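Local coordinates for protein HTH-type transcriptional regulator AldR (Mycobacterium tuberculosis, PDB 4PCQ) that binds upstream of the L-alanine dehydrogenase gene ald, activating its expression when L-alanine is present and repressing it when L-alanine is absent, at residues 92-100 with 146-155; 114-125 with 135-146. All blocks are in the same frame, centred on the assembly; numbering follows the deposited sequence.

Contact 1. Residues 92-100 with 146-155; sequences LPLQAMISV and DLRSFVVENL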
# COMPACT_ATOMS: atom_id res chain seq x y z
N LEU B 92 -3.66 15.25 6.99
CA LEU B 92 -3.53 15.31 5.55
C LEU B 92 -4.81 14.84 4.88
O LEU B 92 -4.85 13.77 4.27
CB LEU B 92 -2.36 14.42 5.12
CG LEU B 92 -1.00 14.77 5.72
CD1 LEU B 92 0.05 13.74 5.33
CD2 LEU B 92 -0.56 16.16 5.31
N PRO B 93 -5.88 15.65 4.98
CA PRO B 93 -7.21 15.21 4.54
C PRO B 93 -7.36 15.16 3.02
O PRO B 93 -8.33 14.61 2.52
CB PRO B 93 -8.14 16.27 5.11
CG PRO B 93 -7.29 17.50 5.19
CD PRO B 93 -5.90 17.03 5.49
N LEU B 94 -6.40 15.75 2.31
CA LEU B 94 -6.50 15.83 0.86
C LEU B 94 -5.50 14.89 0.20
O LEU B 94 -4.31 15.01 0.41
CB LEU B 94 -6.25 17.28 0.42
CG LEU B 94 -6.49 17.65 -1.03
CD1 LEU B 94 -7.94 18.06 -1.21
CD2 LEU B 94 -5.57 18.78 -1.44
N GLN B 95 -5.99 13.95 -0.60
CA GLN B 95 -5.11 12.96 -1.24
C GLN B 95 -5.09 13.11 -2.75
O GLN B 95 -6.08 13.53 -3.35
CB GLN B 95 -5.51 11.54 -0.87
CG GLN B 95 -5.04 11.08 0.50
CD GLN B 95 -5.48 9.67 0.82
OE1 GLN B 95 -4.69 8.73 0.75
NE2 GLN B 95 -6.75 9.52 1.17
N ALA B 96 -3.95 12.79 -3.35
CA ALA B 96 -3.81 12.92 -4.80
C ALA B 96 -2.98 11.82 -5.45
O ALA B 96 -2.20 11.13 -4.81
CB ALA B 96 -3.25 14.28 -5.14
N MET B 97 -3.16 11.69 -6.76
CA MET B 97 -2.42 10.78 -7.60
C MET B 97 -1.74 11.65 -8.65
O MET B 97 -2.42 12.24 -9.49
CB MET B 97 -3.42 9.87 -8.30
CG MET B 97 -3.60 8.45 -7.77
SD MET B 97 -2.10 7.47 -7.60
CE MET B 97 -2.87 5.87 -7.30
N ILE B 98 -0.42 11.71 -8.64
CA ILE B 98 0.29 12.57 -9.59
C ILE B 98 1.10 11.74 -10.58
O ILE B 98 2.09 11.13 -10.20
CB ILE B 98 1.24 13.53 -8.87
CG1 ILE B 98 0.51 14.24 -7.73
CG2 ILE B 98 1.78 14.55 -9.84
CD1 ILE B 98 1.43 15.06 -6.85
N SER B 99 0.69 11.73 -11.84
CA SER B 99 1.43 10.99 -12.86
C SER B 99 2.54 11.86 -13.42
O SER B 99 2.30 12.98 -13.86
CB SER B 99 0.50 10.54 -13.99
OG SER B 99 -0.21 11.64 -14.54
N VAL B 100 3.77 11.35 -13.39
CA VAL B 100 4.93 12.13 -13.80
C VAL B 100 5.57 11.60 -15.07
O VAL B 100 5.81 10.40 -15.21
CB VAL B 100 5.99 12.18 -12.69
CG1 VAL B 100 7.18 13.01 -13.14
CG2 VAL B 100 5.40 12.74 -11.41
N ASP B 146 -0.60 22.95 -0.11
CA ASP B 146 0.44 22.01 0.27
C ASP B 146 0.74 21.10 -0.92
O ASP B 146 1.91 20.85 -1.24
CB ASP B 146 -0.02 21.17 1.47
CG ASP B 146 1.11 20.41 2.13
OD1 ASP B 146 2.28 20.84 2.00
OD2 ASP B 146 0.83 19.37 2.76
N LEU B 147 -0.31 20.64 -1.57
CA LEU B 147 -0.19 19.78 -2.74
C LEU B 147 0.55 20.51 -3.85
O LEU B 147 1.51 19.99 -4.45
CB LEU B 147 -1.58 19.35 -3.22
CG LEU B 147 -1.70 18.50 -4.48
CD1 LEU B 147 -0.88 17.23 -4.33
CD2 LEU B 147 -3.15 18.17 -4.77
N ARG B 148 0.11 21.74 -4.11
CA ARG B 148 0.70 22.60 -5.13
C ARG B 148 2.17 22.83 -4.87
O ARG B 148 2.99 22.84 -5.79
CB ARG B 148 -0.01 23.95 -5.12
CG ARG B 148 0.54 24.94 -6.12
CD ARG B 148 -0.05 26.31 -5.87
NE ARG B 148 -0.03 27.14 -7.06
CZ ARG B 148 -0.65 28.31 -7.17
NH1 ARG B 148 -1.36 28.78 -6.14
NH2 ARG B 148 -0.59 29.00 -8.30
N SER B 149 2.51 23.01 -3.60
CA SER B 149 3.88 23.25 -3.19
C SER B 149 4.70 21.99 -3.43
O SER B 149 5.86 22.07 -3.85
CB SER B 149 3.93 23.63 -1.71
OG SER B 149 5.27 23.69 -1.26
N PHE B 150 4.10 20.83 -3.15
CA PHE B 150 4.78 19.56 -3.39
C PHE B 150 5.14 19.45 -4.86
O PHE B 150 6.28 19.13 -5.20
CB PHE B 150 3.93 18.37 -2.96
CG PHE B 150 4.55 17.04 -3.28
CD1 PHE B 150 5.53 16.51 -2.46
CD2 PHE B 150 4.18 16.34 -4.41
CE1 PHE B 150 6.12 15.30 -2.76
CE2 PHE B 150 4.76 15.12 -4.71
CZ PHE B 150 5.74 14.60 -3.88
N VAL B 151 4.17 19.71 -5.72
CA VAL B 151 4.41 19.63 -7.16
C VAL B 151 5.46 20.63 -7.64
O VAL B 151 6.39 20.27 -8.36
CB VAL B 151 3.11 19.81 -7.97
CG1 VAL B 151 3.40 19.63 -9.45
CG2 VAL B 151 2.05 18.82 -7.51
N VAL B 152 5.32 21.88 -7.22
CA VAL B 152 6.23 22.93 -7.66
C VAL B 152 7.67 22.69 -7.22
O VAL B 152 8.59 22.67 -8.03
CB VAL B 152 5.79 24.32 -7.16
CG1 VAL B 152 6.87 25.36 -7.41
CG2 VAL B 152 4.47 24.73 -7.81
N GLU B 153 7.86 22.50 -5.92
CA GLU B 153 9.19 22.36 -5.35
C GLU B 153 9.85 20.99 -5.56
O GLU B 153 11.07 20.90 -5.67
CB GLU B 153 9.20 22.84 -3.90
CG GLU B 153 9.18 24.38 -3.84
CD GLU B 153 8.16 24.96 -2.87
OE1 GLU B 153 7.84 26.16 -3.00
OE2 GLU B 153 7.68 24.22 -1.99
N ASN B 154 9.07 19.91 -5.62
CA ASN B 154 9.65 18.59 -5.84
C ASN B 154 9.63 18.09 -7.28
O ASN B 154 10.47 17.29 -7.68
CB ASN B 154 9.03 17.53 -4.93
CG ASN B 154 9.34 17.76 -3.47
OD1 ASN B 154 10.50 17.72 -3.06
ND2 ASN B 154 8.30 18.00 -2.67
N LEU B 155 8.66 18.56 -8.07
CA LEU B 155 8.53 18.10 -9.45
C LEU B 155 8.81 19.20 -10.47
O LEU B 155 9.78 19.12 -11.22
CB LEU B 155 7.14 17.50 -9.68
CG LEU B 155 6.78 16.32 -8.77
CD1 LEU B 155 5.35 15.86 -9.01
CD2 LEU B 155 7.76 15.17 -8.93
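Ile-98, on the strand of residues 92-100, pushes its CD1 methyl into a hollow on helix 146-155 walled by Leu-147, Phe-150 and Val-151. With CG1 anti to its carbonyl carbon (chi1 -49°) and an extended second torsion, this methyl is carried to 3.9 Å from Val-151 CG2 and meets the edge of the Phe-150 ring, near its plane, at CD2. The other branch of Ile-98, CG2, turns to the next helical turn and touches Leu-155 CD1 at 3.9 Å. On one flank the helix supplies the bump: both methyls of Leu-147 straddle the small Ala-96 CB, each 3.9 Å from it, and the Leu-147 side chain crosses that of Leu-94 at about a right angle, their CD2 methyls touching. On the other flank Leu-155 CD1 drops between Ile-98 CG2 and Val-100 CG2. The axes of strand 94-100 and helix 146-155 approach to 10.3 Å at 32°; Leu-94, Ala-96, Ile-98 and Val-100, on one face of the strand, meet the helix in turn. This is the helix-on-sheet layer of the alpha/beta effector-binding domain of Lrp/AsnC proteins. No hydrogen bond passes between the two segments; hydrophobic burial and fit of shape hold the helix against this strand.

Contact 2. Residues 114-125 with 135-146; sequences IQQIRRKRQVMD and FILHVAARDTED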
# COMPACT_ATOMS: atom_id res chain seq x y z
N ILE B 114 13.34 8.41 -7.92
CA ILE B 114 12.47 7.77 -6.95
C ILE B 114 13.18 7.63 -5.61
O ILE B 114 12.61 7.90 -4.55
CB ILE B 114 11.99 6.40 -7.44
CG1 ILE B 114 11.23 6.56 -8.76
CG2 ILE B 114 11.13 5.70 -6.39
CD1 ILE B 114 10.08 7.53 -8.68
N GLN B 115 14.46 7.25 -5.67
CA GLN B 115 15.25 6.99 -4.48
C GLN B 115 15.26 8.22 -3.58
O GLN B 115 15.39 8.10 -2.35
CB GLN B 115 16.67 6.59 -4.87
N GLN B 116 15.08 9.40 -4.18
CA GLN B 116 14.95 10.63 -3.41
C GLN B 116 13.49 10.91 -3.09
O GLN B 116 13.14 11.24 -1.96
CB GLN B 116 15.57 11.81 -4.17
N ILE B 117 12.63 10.78 -4.11
CA ILE B 117 11.22 11.18 -3.98
C ILE B 117 10.49 10.41 -2.88
O ILE B 117 9.53 10.91 -2.31
CB ILE B 117 10.45 11.06 -5.33
CG1 ILE B 117 9.32 12.08 -5.40
CG2 ILE B 117 9.90 9.66 -5.52
CD1 ILE B 117 9.72 13.35 -6.08
N ARG B 118 10.97 9.20 -2.60
CA ARG B 118 10.38 8.35 -1.58
C ARG B 118 10.54 8.96 -0.19
O ARG B 118 9.69 8.78 0.68
CB ARG B 118 11.03 6.97 -1.59
CG ARG B 118 10.59 6.07 -2.72
CD ARG B 118 11.28 4.74 -2.59
NE ARG B 118 10.70 3.95 -1.51
CZ ARG B 118 11.25 2.85 -1.01
NH1 ARG B 118 12.42 2.43 -1.47
NH2 ARG B 118 10.65 2.19 -0.04
N ARG B 119 11.64 9.67 0.01
CA ARG B 119 11.94 10.22 1.32
C ARG B 119 11.08 11.44 1.65
O ARG B 119 11.00 11.86 2.80
CB ARG B 119 13.42 10.56 1.44
N LYS B 120 10.43 11.99 0.63
CA LYS B 120 9.61 13.19 0.78
C LYS B 120 8.38 12.87 1.62
O LYS B 120 7.80 11.79 1.49
CB LYS B 120 9.24 13.74 -0.59
CG LYS B 120 10.47 14.03 -1.44
CD LYS B 120 11.40 15.00 -0.73
CE LYS B 120 12.37 15.67 -1.69
NZ LYS B 120 11.84 15.75 -3.09
N ARG B 121 7.99 13.79 2.49
CA ARG B 121 6.98 13.52 3.50
C ARG B 121 5.60 13.17 2.95
O ARG B 121 4.90 12.32 3.50
CB ARG B 121 6.87 14.69 4.47
N GLN B 122 5.21 13.81 1.85
CA GLN B 122 3.87 13.62 1.31
C GLN B 122 3.66 12.28 0.60
O GLN B 122 2.56 11.73 0.64
CB GLN B 122 3.49 14.77 0.38
CG GLN B 122 3.30 16.11 1.07
CD GLN B 122 4.48 17.04 0.88
OE1 GLN B 122 5.62 16.59 0.80
NE2 GLN B 122 4.20 18.34 0.79
N VAL B 123 4.70 11.76 -0.04
CA VAL B 123 4.55 10.54 -0.84
C VAL B 123 4.21 9.32 0.02
O VAL B 123 4.82 9.07 1.05
CB VAL B 123 5.81 10.24 -1.70
CG1 VAL B 123 6.12 11.41 -2.61
CG2 VAL B 123 7.00 9.94 -0.83
N MET B 124 3.17 8.61 -0.40
CA MET B 124 2.81 7.35 0.24
C MET B 124 3.17 6.19 -0.67
O MET B 124 3.75 5.21 -0.22
CB MET B 124 1.33 7.32 0.62
CG MET B 124 0.76 8.67 0.96
SD MET B 124 0.59 8.82 2.74
CE MET B 124 2.19 9.53 3.15
N ASP B 125 2.82 6.29 -1.95
CA ASP B 125 3.14 5.20 -2.86
C ASP B 125 3.83 5.67 -4.13
O ASP B 125 3.59 6.78 -4.61
CB ASP B 125 1.87 4.42 -3.20
CG ASP B 125 1.37 3.58 -2.05
OD1 ASP B 125 2.17 2.85 -1.44
OD2 ASP B 125 0.16 3.67 -1.75
N PHE B 135 5.96 7.39 -14.13
CA PHE B 135 5.46 6.89 -12.85
C PHE B 135 4.32 7.72 -12.24
O PHE B 135 4.13 8.87 -12.61
CB PHE B 135 6.64 6.77 -11.87
CG PHE B 135 7.48 8.00 -11.78
CD1 PHE B 135 7.17 9.01 -10.89
CD2 PHE B 135 8.60 8.14 -12.60
CE1 PHE B 135 7.97 10.15 -10.81
CE2 PHE B 135 9.39 9.27 -12.53
CZ PHE B 135 9.07 10.28 -11.64
N ILE B 136 3.57 7.11 -11.32
CA ILE B 136 2.52 7.83 -10.60
C ILE B 136 2.79 7.79 -9.10
O ILE B 136 3.25 6.78 -8.56
CB ILE B 136 1.10 7.30 -10.87
CG1 ILE B 136 0.95 5.84 -10.46
CG2 ILE B 136 0.74 7.46 -12.32
CD1 ILE B 136 -0.43 5.28 -10.74
N LEU B 137 2.51 8.92 -8.45
CA LEU B 137 2.82 9.12 -7.05
C LEU B 137 1.52 9.25 -6.27
O LEU B 137 0.74 10.15 -6.53
CB LEU B 137 3.61 10.42 -6.91
CG LEU B 137 5.03 10.46 -7.49
CD1 LEU B 137 5.86 11.54 -6.82
CD2 LEU B 137 5.72 9.11 -7.42
N HIS B 138 1.29 8.36 -5.31
CA HIS B 138 0.16 8.51 -4.41
C HIS B 138 0.63 9.34 -3.22
O HIS B 138 1.50 8.90 -2.46
CB HIS B 138 -0.34 7.15 -3.94
CG HIS B 138 -1.35 7.22 -2.84
ND1 HIS B 138 -1.66 6.14 -2.03
CD2 HIS B 138 -2.14 8.23 -2.41
CE1 HIS B 138 -2.58 6.48 -1.16
NE2 HIS B 138 -2.90 7.75 -1.37
N VAL B 139 0.06 10.53 -3.08
CA VAL B 139 0.49 11.48 -2.07
C VAL B 139 -0.64 11.98 -1.18
O VAL B 139 -1.82 11.95 -1.56
CB VAL B 139 1.17 12.72 -2.70
CG1 VAL B 139 2.38 12.31 -3.53
CG2 VAL B 139 0.18 13.50 -3.55
N ALA B 140 -0.28 12.45 0.01
CA ALA B 140 -1.24 13.07 0.92
C ALA B 140 -0.76 14.46 1.35
O ALA B 140 0.42 14.66 1.62
CB ALA B 140 -1.45 12.20 2.14
N ALA B 141 -1.69 15.40 1.40
CA ALA B 141 -1.41 16.78 1.79
C ALA B 141 -2.56 17.37 2.62
O ALA B 141 -3.70 16.89 2.57
CB ALA B 141 -1.17 17.63 0.55
N ARG B 142 -2.23 18.40 3.40
CA ARG B 142 -3.20 19.05 4.28
C ARG B 142 -4.21 19.90 3.51
O ARG B 142 -5.41 19.84 3.77
CB ARG B 142 -2.48 19.90 5.33
CG ARG B 142 -1.32 20.72 4.80
CD ARG B 142 -0.96 21.86 5.74
NE ARG B 142 0.04 22.75 5.16
CZ ARG B 142 1.35 22.62 5.33
NH1 ARG B 142 1.82 21.64 6.09
NH2 ARG B 142 2.18 23.48 4.76
N ASP B 143 -3.72 20.69 2.56
CA ASP B 143 -4.58 21.53 1.74
C ASP B 143 -4.11 21.56 0.29
O ASP B 143 -3.12 20.91 -0.05
CB ASP B 143 -4.66 22.94 2.33
CG ASP B 143 -3.30 23.53 2.65
OD1 ASP B 143 -2.34 23.26 1.90
OD2 ASP B 143 -3.18 24.26 3.66
N THR B 144 -4.79 22.33 -0.55
CA THR B 144 -4.43 22.41 -1.96
C THR B 144 -3.11 23.13 -2.16
O THR B 144 -2.38 22.85 -3.10
CB THR B 144 -5.51 23.11 -2.79
OG1 THR B 144 -5.51 24.52 -2.50
CG2 THR B 144 -6.87 22.54 -2.49
N GLU B 145 -2.81 24.06 -1.26
CA GLU B 145 -1.57 24.80 -1.34
C GLU B 145 -0.39 23.89 -1.03
O GLU B 145 0.68 24.02 -1.62
CB GLU B 145 -1.60 25.98 -0.37
N ASP B 146 -0.60 22.95 -0.11
CA ASP B 146 0.44 22.01 0.27
C ASP B 146 0.74 21.10 -0.92
O ASP B 146 1.91 20.85 -1.24
CB ASP B 146 -0.02 21.17 1.47
CG ASP B 146 1.11 20.41 2.13
OD1 ASP B 146 2.28 20.84 2.00
OD2 ASP B 146 0.83 19.37 2.76
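Asp-125 and His-138 lie side by side and point the same way across a beta hairpin, the pairing of strands 123-129 and 135-141 in the antiparallel sheet of the effector-binding domain. Their carboxylate and ring planes are 40° apart, and His-138 ND1 donates to Asp-125 OD2 on its anti side at 3.1 Å, while His-138 NE2 is hydrogen-bonded to Gln-95 OE1 on the adjoining strand; the imidazole is thus gripped at both nitrogens. Tyr-127 of the second subunit meets this ring edge-to-face. Met-124 CB sits over one face of the imidazole, toward the rim, and the chain bends at chi2 and chi3 to lay SD against Ala-140 CB at 4.0 Å. On the opposite face of the sheet, Val-123 and Val-139 cross through their CG1 methyls. Ile-117 CG1 and Leu-137 CD1 meet tip to tip at 3.8 Å, and Ile-114 CD1 stands over the centre of the Phe-135 ring as a CH-pi contact, so helix 110-117 packs over the hairpin. Gln-122 NE2 gives Asp-146 OD1 a weak hydrogen bond. Met-124 and Asp-125 form a classic beta bulge: His-138 O accepts from Met-124 N at 2.7 Å and from Asp-125 N at 3.0 Å.

After the N-terminal DNA-binding helices, the chain enters strand 94-101, whose helical partner, 146-155, comes 46 residues later; contact 1 closes this long loop. Nested inside it, helix 110-117 and strand 123-129 come next, and contact 2 closes the shorter loop when strand 135-141 turns back beside them. Strand 135-141 also pairs with strand 94-101, so both contacts reach one sheet. Asp-146, at the start of helix 144-156, belongs to both. Between the contacts, Phe-150 packs on Gln-122. Together they tie both helices to the sheet, which continues into the second subunit at Asp-125.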